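Exo-beta-1,3-galactanase (Bifidobacterium bifidum, PDB 5FLW) is a putative family 43 glycoside hydrolase that probably releases galactose units from the non-reducing ends of beta-1,3-galactan chains. Local coordinates at residues Lys85-Pro90 and Ile139-Asp144; Ser190-Lys195 and Val245-Pro250. One frame throughout, in Å; residues are numbered along the deposited sequence.

Contact 1: Lys85-Pro90 and Ile139-Asp144; sequences KVLHCP and IGVFQD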
ATOM      1  N   LYS A  85      -5.115  -0.471  -4.448  1.00  9.93           N
ATOM      2  CA  LYS A  85      -3.886  -0.466  -5.226  1.00 11.95           C
ATOM      3  C   LYS A  85      -4.261  -0.510  -6.703  1.00 10.79           C
ATOM      4  O   LYS A  85      -5.278  -1.104  -7.069  1.00 11.00           O
ATOM      5  CB  LYS A  85      -3.038  -1.710  -4.899  1.00 11.21           C
ATOM      6  CG  LYS A  85      -2.637  -1.841  -3.417  1.00 12.74           C
ATOM      7  CD  LYS A  85      -1.651  -0.729  -3.031  1.00 11.86           C
ATOM      8  CE  LYS A  85      -1.506  -0.580  -1.501  1.00 10.41           C
ATOM      9  NZ  LYS A  85      -2.759  -0.053  -0.884  1.00 10.39           N
ATOM     10  N   VAL A  86      -3.426   0.097  -7.554  1.00 12.16           N
ATOM     11  CA  VAL A  86      -3.645   0.115  -9.003  1.00 12.06           C
ATOM     12  C   VAL A  86      -2.367  -0.316  -9.718  1.00 12.96           C
ATOM     13  O   VAL A  86      -1.264   0.086  -9.331  1.00 14.24           O
ATOM     14  CB  VAL A  86      -4.123   1.512  -9.495  1.00 11.89           C
ATOM     15  CG1 VAL A  86      -4.124   1.641 -11.046  1.00 11.97           C
ATOM     16  CG2 VAL A  86      -5.523   1.823  -8.917  1.00 12.61           C
ATOM     17  N   LEU A  87      -2.517  -1.124 -10.775  1.00 12.94           N
ATOM     18  CA  LEU A  87      -1.430  -1.416 -11.700  1.00 12.79           C
ATOM     19  C   LEU A  87      -1.919  -1.171 -13.122  1.00 14.27           C
ATOM     20  O   LEU A  87      -3.118  -1.317 -13.421  1.00 13.38           O
ATOM     21  CB  LEU A  87      -0.944  -2.880 -11.619  1.00 15.46           C
ATOM     22  CG  LEU A  87      -0.187  -3.316 -10.353  1.00 15.59           C
ATOM     23  CD1 LEU A  87       0.103  -4.836 -10.384  1.00 14.03           C
ATOM     24  CD2 LEU A  87       1.095  -2.529 -10.166  1.00 14.53           C
ATOM     25  N   HIS A  88      -0.981  -0.781 -13.996  1.00 15.35           N
ATOM     26  CA  HIS A  88      -1.246  -0.658 -15.426  1.00 16.01           C
ATOM     27  C   HIS A  88      -0.820  -1.968 -16.096  1.00 20.18           C
ATOM     28  O   HIS A  88       0.346  -2.379 -15.979  1.00 16.36           O
ATOM     29  CB  HIS A  88      -0.503   0.555 -16.008  1.00 17.71           C
ATOM     30  CG  HIS A  88      -0.884   0.891 -17.423  1.00 25.76           C
ATOM     31  ND1 HIS A  88      -0.037   1.559 -18.282  1.00 40.07           N
ATOM     32  CD2 HIS A  88      -2.020   0.663 -18.124  1.00 20.21           C
ATOM     33  CE1 HIS A  88      -0.640   1.743 -19.444  1.00 43.19           C
ATOM     34  NE2 HIS A  88      -1.832   1.180 -19.386  1.00 25.35           N
ATOM     35  N   CYS A  89      -1.777  -2.633 -16.779  1.00 14.14           N
ATOM     36  CA  CYS A  89      -1.548  -3.971 -17.334  1.00 13.71           C
ATOM     37  C   CYS A  89      -0.868  -3.873 -18.696  1.00 16.01           C
ATOM     38  O   CYS A  89      -1.474  -3.354 -19.642  1.00 17.15           O
ATOM     39  CB  CYS A  89      -2.864  -4.714 -17.501  1.00 13.27           C
ATOM     40  SG  CYS A  89      -2.645  -6.335 -18.239  1.00 16.40           S
ATOM     41  N   PRO A  90       0.356  -4.382 -18.854  1.00 19.55           N
ATOM     42  CA  PRO A  90       1.026  -4.233 -20.162  1.00 21.32           C
ATOM     43  C   PRO A  90       0.297  -4.921 -21.307  1.00 18.90           C
ATOM     44  O   PRO A  90       0.221  -4.371 -22.420  1.00 21.63           O
ATOM     45  CB  PRO A  90       2.412  -4.835 -19.913  1.00 19.13           C
ATOM     46  CG  PRO A  90       2.591  -4.764 -18.430  1.00 19.88           C
ATOM     47  CD  PRO A  90       1.241  -4.991 -17.845  1.00 17.27           C
ATOM     48  N   ILE A 139      -3.163  -5.675   1.524  1.00  9.67           N
ATOM     49  CA  ILE A 139      -2.564  -5.947   0.228  1.00  9.56           C
ATOM     50  C   ILE A 139      -1.614  -4.815  -0.160  1.00 11.00           C
ATOM     51  O   ILE A 139      -1.730  -3.676   0.309  1.00 11.90           O
ATOM     52  CB  ILE A 139      -3.596  -6.160  -0.911  1.00 12.01           C
ATOM     53  CG1 ILE A 139      -4.491  -4.921  -1.037  1.00 11.01           C
ATOM     54  CG2 ILE A 139      -4.406  -7.464  -0.716  1.00  9.97           C
ATOM     55  CD1 ILE A 139      -5.186  -4.821  -2.384  1.00 10.97           C
ATOM     56  N   GLY A 140      -0.665  -5.168  -1.048  1.00 10.83           N
ATOM     57  CA  GLY A 140       0.127  -4.206  -1.789  1.00 12.60           C
ATOM     58  C   GLY A 140       0.371  -4.758  -3.182  1.00 10.73           C
ATOM     59  O   GLY A 140      -0.011  -5.887  -3.476  1.00 11.91           O
ATOM     60  N   VAL A 141       0.995  -3.952  -4.048  1.00 11.63           N
ATOM     61  CA  VAL A 141       1.307  -4.403  -5.404  1.00 12.65           C
ATOM     62  C   VAL A 141       2.774  -4.139  -5.761  1.00 15.97           C
ATOM     63  O   VAL A 141       3.433  -3.241  -5.217  1.00 15.52           O
ATOM     64  CB  VAL A 141       0.362  -3.808  -6.481  1.00 13.94           C
ATOM     65  CG1 VAL A 141      -1.088  -4.296  -6.267  1.00 12.52           C
ATOM     66  CG2 VAL A 141       0.451  -2.277  -6.484  1.00 11.25           C
ATOM     67  N   PHE A 142       3.273  -4.915  -6.728  1.00 14.89           N
ATOM     68  CA  PHE A 142       4.605  -4.692  -7.268  1.00 12.65           C
ATOM     69  C   PHE A 142       4.623  -5.101  -8.745  1.00 15.46           C
ATOM     70  O   PHE A 142       4.090  -6.147  -9.116  1.00 15.50           O
ATOM     71  CB  PHE A 142       5.682  -5.441  -6.453  1.00 14.45           C
ATOM     72  CG  PHE A 142       7.066  -5.375  -7.064  1.00 15.07           C
ATOM     73  CD1 PHE A 142       7.815  -4.205  -7.011  1.00 14.17           C
ATOM     74  CD2 PHE A 142       7.609  -6.478  -7.706  1.00 18.80           C
ATOM     75  CE1 PHE A 142       9.058  -4.142  -7.593  1.00 18.28           C
ATOM     76  CE2 PHE A 142       8.851  -6.412  -8.281  1.00 16.41           C
ATOM     77  CZ  PHE A 142       9.578  -5.239  -8.224  1.00 16.75           C
ATOM     78  N   GLN A 143       5.226  -4.260  -9.579  1.00 14.42           N
ATOM     79  CA  GLN A 143       5.393  -4.533 -11.002  1.00 19.15           C
ATOM     80  C   GLN A 143       6.888  -4.578 -11.312  1.00 18.28           C
ATOM     81  O   GLN A 143       7.601  -3.586 -11.108  1.00 17.01           O
ATOM     82  CB  GLN A 143       4.688  -3.466 -11.832  1.00 14.80           C
ATOM     83  CG  GLN A 143       4.751  -3.702 -13.300  1.00 17.01           C
ATOM     84  CD  GLN A 143       3.872  -2.742 -14.051  1.00 21.62           C
ATOM     85  OE1 GLN A 143       4.078  -1.516 -14.007  1.00 24.52           O
ATOM     86  NE2 GLN A 143       2.856  -3.280 -14.722  1.00 18.57           N
ATOM     87  N   ASP A 144       7.358  -5.735 -11.784  1.00 16.39           N
ATOM     88  CA  ASP A 144       8.775  -5.983 -12.028  1.00 18.18           C
ATOM     89  C   ASP A 144       9.194  -5.460 -13.419  1.00 25.77           C
ATOM     90  O   ASP A 144       8.354  -5.061 -14.244  1.00 19.64           O
ATOM     91  CB  ASP A 144       9.081  -7.472 -11.843  1.00 21.46           C
ATOM     92  CG  ASP A 144      10.502  -7.743 -11.335  1.00 18.50           C
ATOM     93  OD1 ASP A 144      11.386  -6.861 -11.424  1.00 21.15           O
ATOM     94  OD2 ASP A 144      10.724  -8.883 -10.871  1.00 22.07           O
TER
HETATM   95  O   HOH W   1       1.614  -0.097 -13.349  1.00 17.50           O
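Val141 presses its two methyl groups against Lys85 and Leu87, and this is the tightly packed part of the contact. Val141 CG1 touches Lys85 CB at 3.5 Å, while Val141 CG2 meets Leu87 CD2 at 3.7 Å, the valine and leucine side chains reaching toward each other tip to tip. Lys85 then runs alongside the neighbouring backbone: its chain bends at chi2 (-68°) and again at chi4, bringing Lys85 CG to 4.0 Å from Gly140 CA and Lys85 CE to 3.6 Å from Ile139 O. Ile139 slides past it in the opposite direction, its CD1 near the lysine CG. The ammonium group at the end of this fold-back makes weak hydrogen bonds to the carbonyl oxygens of Gly22, Ile23 and Arg83, which probably offset part of the buried charge.

The axes of strand segments 85-88 and 139-143 come within 7.0 Å and run roughly parallel, at 19°. They are the first strands of two successive four-stranded blades in the five-bladed beta-propeller of family 43, and side chains fill the gap between them.

Toward Pro90 the packing gives way to polar contacts and solvent. Gln143, extended with CG anti to the backbone N (chi1 -177°), sends NE2 to His88 O at 2.9 Å, the acceptor lying close to the amide plane. Its OE1 instead accepts a hydrogen bond from a water that in turn accepts one from His88 N. Exposed Pro90 lies beyond, its ring carbons near Gln143 NE2. The same NE2 also bonds to Tyr169 OH, whose side chain packs on Leu87 and Pro90. One amide thus serves both backbone groups of His88, directly and through water, and the several bonds on it fix its rotation where the apolar interface ends.

Contact 2: Ser190-Lys195 and Val245-Pro250; sequences SPTIIK and VDIVVP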
ATOM      1  N   SER A 190       0.446  -4.656   5.891  1.00 12.20           N
ATOM      2  CA  SER A 190       0.730  -3.451   5.103  1.00 11.23           C
ATOM      3  C   SER A 190       2.002  -3.621   4.266  1.00 13.22           C
ATOM      4  O   SER A 190       2.942  -2.848   4.392  1.00 15.06           O
ATOM      5  CB  SER A 190       0.779  -2.186   5.974  1.00 13.81           C
ATOM      6  OG  SER A 190       1.885  -2.171   6.856  1.00 12.90           O
ATOM      7  N   PRO A 191       2.017  -4.629   3.398  1.00 12.13           N
ATOM      8  CA  PRO A 191       3.230  -4.897   2.612  1.00 11.96           C
ATOM      9  C   PRO A 191       3.480  -3.872   1.510  1.00 12.26           C
ATOM     10  O   PRO A 191       2.544  -3.346   0.882  1.00 12.05           O
ATOM     11  CB  PRO A 191       2.939  -6.279   1.996  1.00 12.13           C
ATOM     12  CG  PRO A 191       1.437  -6.319   1.888  1.00 11.97           C
ATOM     13  CD  PRO A 191       0.971  -5.648   3.167  1.00 12.27           C
ATOM     14  N   THR A 192       4.777  -3.659   1.237  1.00 12.52           N
ATOM     15  CA  THR A 192       5.232  -2.867   0.100  1.00 13.50           C
ATOM     16  C   THR A 192       6.604  -3.397  -0.329  1.00 13.92           C
ATOM     17  O   THR A 192       7.406  -3.795   0.523  1.00 15.70           O
ATOM     18  CB  THR A 192       5.241  -1.358   0.451  1.00 14.07           C
ATOM     19  OG1 THR A 192       5.717  -0.597  -0.672  1.00 14.48           O
ATOM     20  CG2 THR A 192       6.070  -1.070   1.694  1.00 13.88           C
ATOM     21  N   ILE A 193       6.859  -3.434  -1.648  1.00 13.26           N
ATOM     22  CA  ILE A 193       8.112  -3.953  -2.199  1.00 15.17           C
ATOM     23  C   ILE A 193       8.670  -2.980  -3.229  1.00 16.76           C
ATOM     24  O   ILE A 193       7.938  -2.488  -4.095  1.00 15.81           O
ATOM     25  CB  ILE A 193       7.929  -5.358  -2.852  1.00 16.19           C
ATOM     26  CG1 ILE A 193       7.600  -6.414  -1.784  1.00 17.35           C
ATOM     27  CG2 ILE A 193       9.183  -5.803  -3.663  1.00 15.74           C
ATOM     28  CD1 ILE A 193       7.287  -7.811  -2.310  1.00 14.22           C
ATOM     29  N   ILE A 194       9.986  -2.776  -3.182  1.00 15.79           N
ATOM     30  CA  ILE A 194      10.722  -2.054  -4.216  1.00 15.46           C
ATOM     31  C   ILE A 194      11.895  -2.932  -4.643  1.00 17.20           C
ATOM     32  O   ILE A 194      12.209  -3.952  -4.016  1.00 17.31           O
ATOM     33  CB  ILE A 194      11.213  -0.631  -3.804  1.00 16.75           C
ATOM     34  CG1 ILE A 194      12.192  -0.676  -2.617  1.00 21.10           C
ATOM     35  CG2 ILE A 194      10.041   0.310  -3.514  1.00 17.40           C
ATOM     36  CD1 ILE A 194      13.634  -0.869  -2.982  1.00 25.83           C
ATOM     37  N   LYS A 195      12.519  -2.533  -5.741  1.00 19.51           N
ATOM     38  CA  LYS A 195      13.690  -3.221  -6.274  1.00 17.84           C
ATOM     39  C   LYS A 195      14.790  -2.212  -6.582  1.00 18.96           C
ATOM     40  O   LYS A 195      14.526  -1.148  -7.147  1.00 20.79           O
ATOM     41  CB  LYS A 195      13.342  -3.942  -7.592  1.00 18.17           C
ATOM     42  CG  LYS A 195      14.303  -5.076  -8.029  1.00 20.91           C
ATOM     43  CD  LYS A 195      13.948  -5.537  -9.437  1.00 19.01           C
ATOM     44  CE  LYS A 195      14.725  -6.757  -9.849  1.00 20.77           C
ATOM     45  NZ  LYS A 195      14.269  -7.359 -11.128  1.00 20.04           N
ATOM     46  N   VAL A 245       3.878   1.512   8.217  1.00 11.89           N
ATOM     47  CA  VAL A 245       4.334   1.611   6.829  1.00 14.25           C
ATOM     48  C   VAL A 245       3.166   1.341   5.891  1.00 15.04           C
ATOM     49  O   VAL A 245       2.363   0.417   6.090  1.00 11.39           O
ATOM     50  CB  VAL A 245       5.531   0.684   6.530  1.00 13.50           C
ATOM     51  CG1 VAL A 245       5.164  -0.797   6.693  1.00 12.29           C
ATOM     52  CG2 VAL A 245       6.056   0.931   5.110  1.00 12.27           C
ATOM     53  N   ASP A 246       3.043   2.193   4.887  1.00 11.78           N
ATOM     54  CA  ASP A 246       2.058   1.981   3.845  1.00 12.59           C
ATOM     55  C   ASP A 246       2.698   1.687   2.507  1.00 13.79           C
ATOM     56  O   ASP A 246       2.285   0.751   1.820  1.00 13.21           O
ATOM     57  CB  ASP A 246       1.150   3.194   3.678  1.00 13.26           C
ATOM     58  CG  ASP A 246       0.183   2.986   2.553  1.00 13.47           C
ATOM     59  OD1 ASP A 246      -0.800   2.252   2.795  1.00 11.23           O
ATOM     60  OD2 ASP A 246       0.455   3.485   1.423  1.00 13.02           O
ATOM     61  N   ILE A 247       3.688   2.489   2.117  1.00 13.09           N
ATOM     62  CA  ILE A 247       4.304   2.345   0.802  1.00 14.43           C
ATOM     63  C   ILE A 247       5.697   2.961   0.833  1.00 14.99           C
ATOM     64  O   ILE A 247       5.955   3.915   1.576  1.00 14.54           O
ATOM     65  CB  ILE A 247       3.402   2.961  -0.298  1.00 14.13           C
ATOM     66  CG1 ILE A 247       3.864   2.526  -1.698  1.00 14.65           C
ATOM     67  CG2 ILE A 247       3.291   4.498  -0.133  1.00 14.67           C
ATOM     68  CD1 ILE A 247       2.790   2.695  -2.757  1.00 16.32           C
ATOM     69  N   VAL A 248       6.608   2.379   0.047  1.00 13.90           N
ATOM     70  CA  VAL A 248       7.902   2.953  -0.303  1.00 14.90           C
ATOM     71  C   VAL A 248       7.928   3.039  -1.833  1.00 15.98           C
ATOM     72  O   VAL A 248       7.564   2.065  -2.514  1.00 15.95           O
ATOM     73  CB  VAL A 248       9.062   2.084   0.241  1.00 15.81           C
ATOM     74  CG1 VAL A 248      10.422   2.596  -0.250  1.00 14.80           C
ATOM     75  CG2 VAL A 248       9.024   1.994   1.761  1.00 13.52           C
ATOM     76  N   VAL A 249       8.296   4.205  -2.375  1.00 15.04           N
ATOM     77  CA  VAL A 249       8.411   4.351  -3.831  1.00 17.18           C
ATOM     78  C   VAL A 249       9.788   4.845  -4.254  1.00 19.50           C
ATOM     79  O   VAL A 249      10.389   5.673  -3.561  1.00 17.41           O
ATOM     80  CB  VAL A 249       7.297   5.220  -4.453  1.00 22.42           C
ATOM     81  CG1 VAL A 249       5.933   4.519  -4.347  1.00 15.55           C
ATOM     82  CG2 VAL A 249       7.311   6.622  -3.855  1.00 18.70           C
ATOM     83  N   PRO A 250      10.321   4.351  -5.375  1.00 18.45           N
ATOM     84  CA  PRO A 250      11.503   4.975  -5.982  1.00 19.08           C
ATOM     85  C   PRO A 250      11.110   6.272  -6.695  1.00 24.08           C
ATOM     86  O   PRO A 250      10.042   6.374  -7.313  1.00 19.75           O
ATOM     87  CB  PRO A 250      11.984   3.908  -6.980  1.00 18.34           C
ATOM     88  CG  PRO A 250      10.738   3.135  -7.357  1.00 22.65           C
ATOM     89  CD  PRO A 250       9.787   3.222  -6.169  1.00 18.72           C
TER
HETATM   90  O   HOH W   2       1.769  -0.907  -0.291  1.00 13.21           O
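Ser190 OG donates a hydrogen bond to Val245 O at 2.7 Å, approaching from 19° off the carbonyl plane. Further along, Thr192 OG1 takes the N-H of Val248 at 3.2 Å in a nearly straight bond (166°). The threonine hydroxyl is placed for this by standing anti to its own backbone nitrogen (chi1 179°), which leaves Thr192 CG2 to pack against Val245 CG2 at 4.0 Å. Next comes Ile194, whose CG2 methyl sits tightly over the neighbouring backbone, 3.2 Å from Val248 O, and also meets Val248 CG1 and Pro250 CD. A water sits between two carbonyl oxygens, 2.8 Å from Pro191 O and 2.7 Å from Asp246 O, acceptors that could not bond each other directly.

Both strands are the innermost of their blades, those of the fourth and fifth sheets of the propeller, and run nearly parallel. Asp246 and Ile247 form a classic beta bulge opposite Ile264.

In the next shell, Ser205 OG bonds to Ser190 OG, and Asp138 OD2 takes the Ser190 N-H where the chain turns its corner; the buried Ser190 O has no partner in the model. Asp246 turns away from this interface to a salt bridge with Arg83, close to the carboxylate of Asp266. Ile283 and Ile285 back Val248, while Phe261 covers Ile194 and Pro250.

Contact 1 joins the second blade to the third, contact 2 the fourth to the fifth. The centres of the two contacts lie about 12 Å apart. Strands 139-143 and 191-196 are the adjoining members: Asp144 OD1 and Lys195 NZ form a salt bridge of 2.9 Å, and Phe142 CD1 packs on Ile193 O at 3.4 Å. Through strand 80-88, Arg83 forms a salt bridge with Asp246 while its carbonyl oxygen takes a weak hydrogen bond from Lys85 NZ. The centre of contact 2 lies about 7 Å, and that of contact 1 about 10 Å, from the centre of the chain; in family 43 such inner strands surround the propeller axis, at one end of which the active site probably lies.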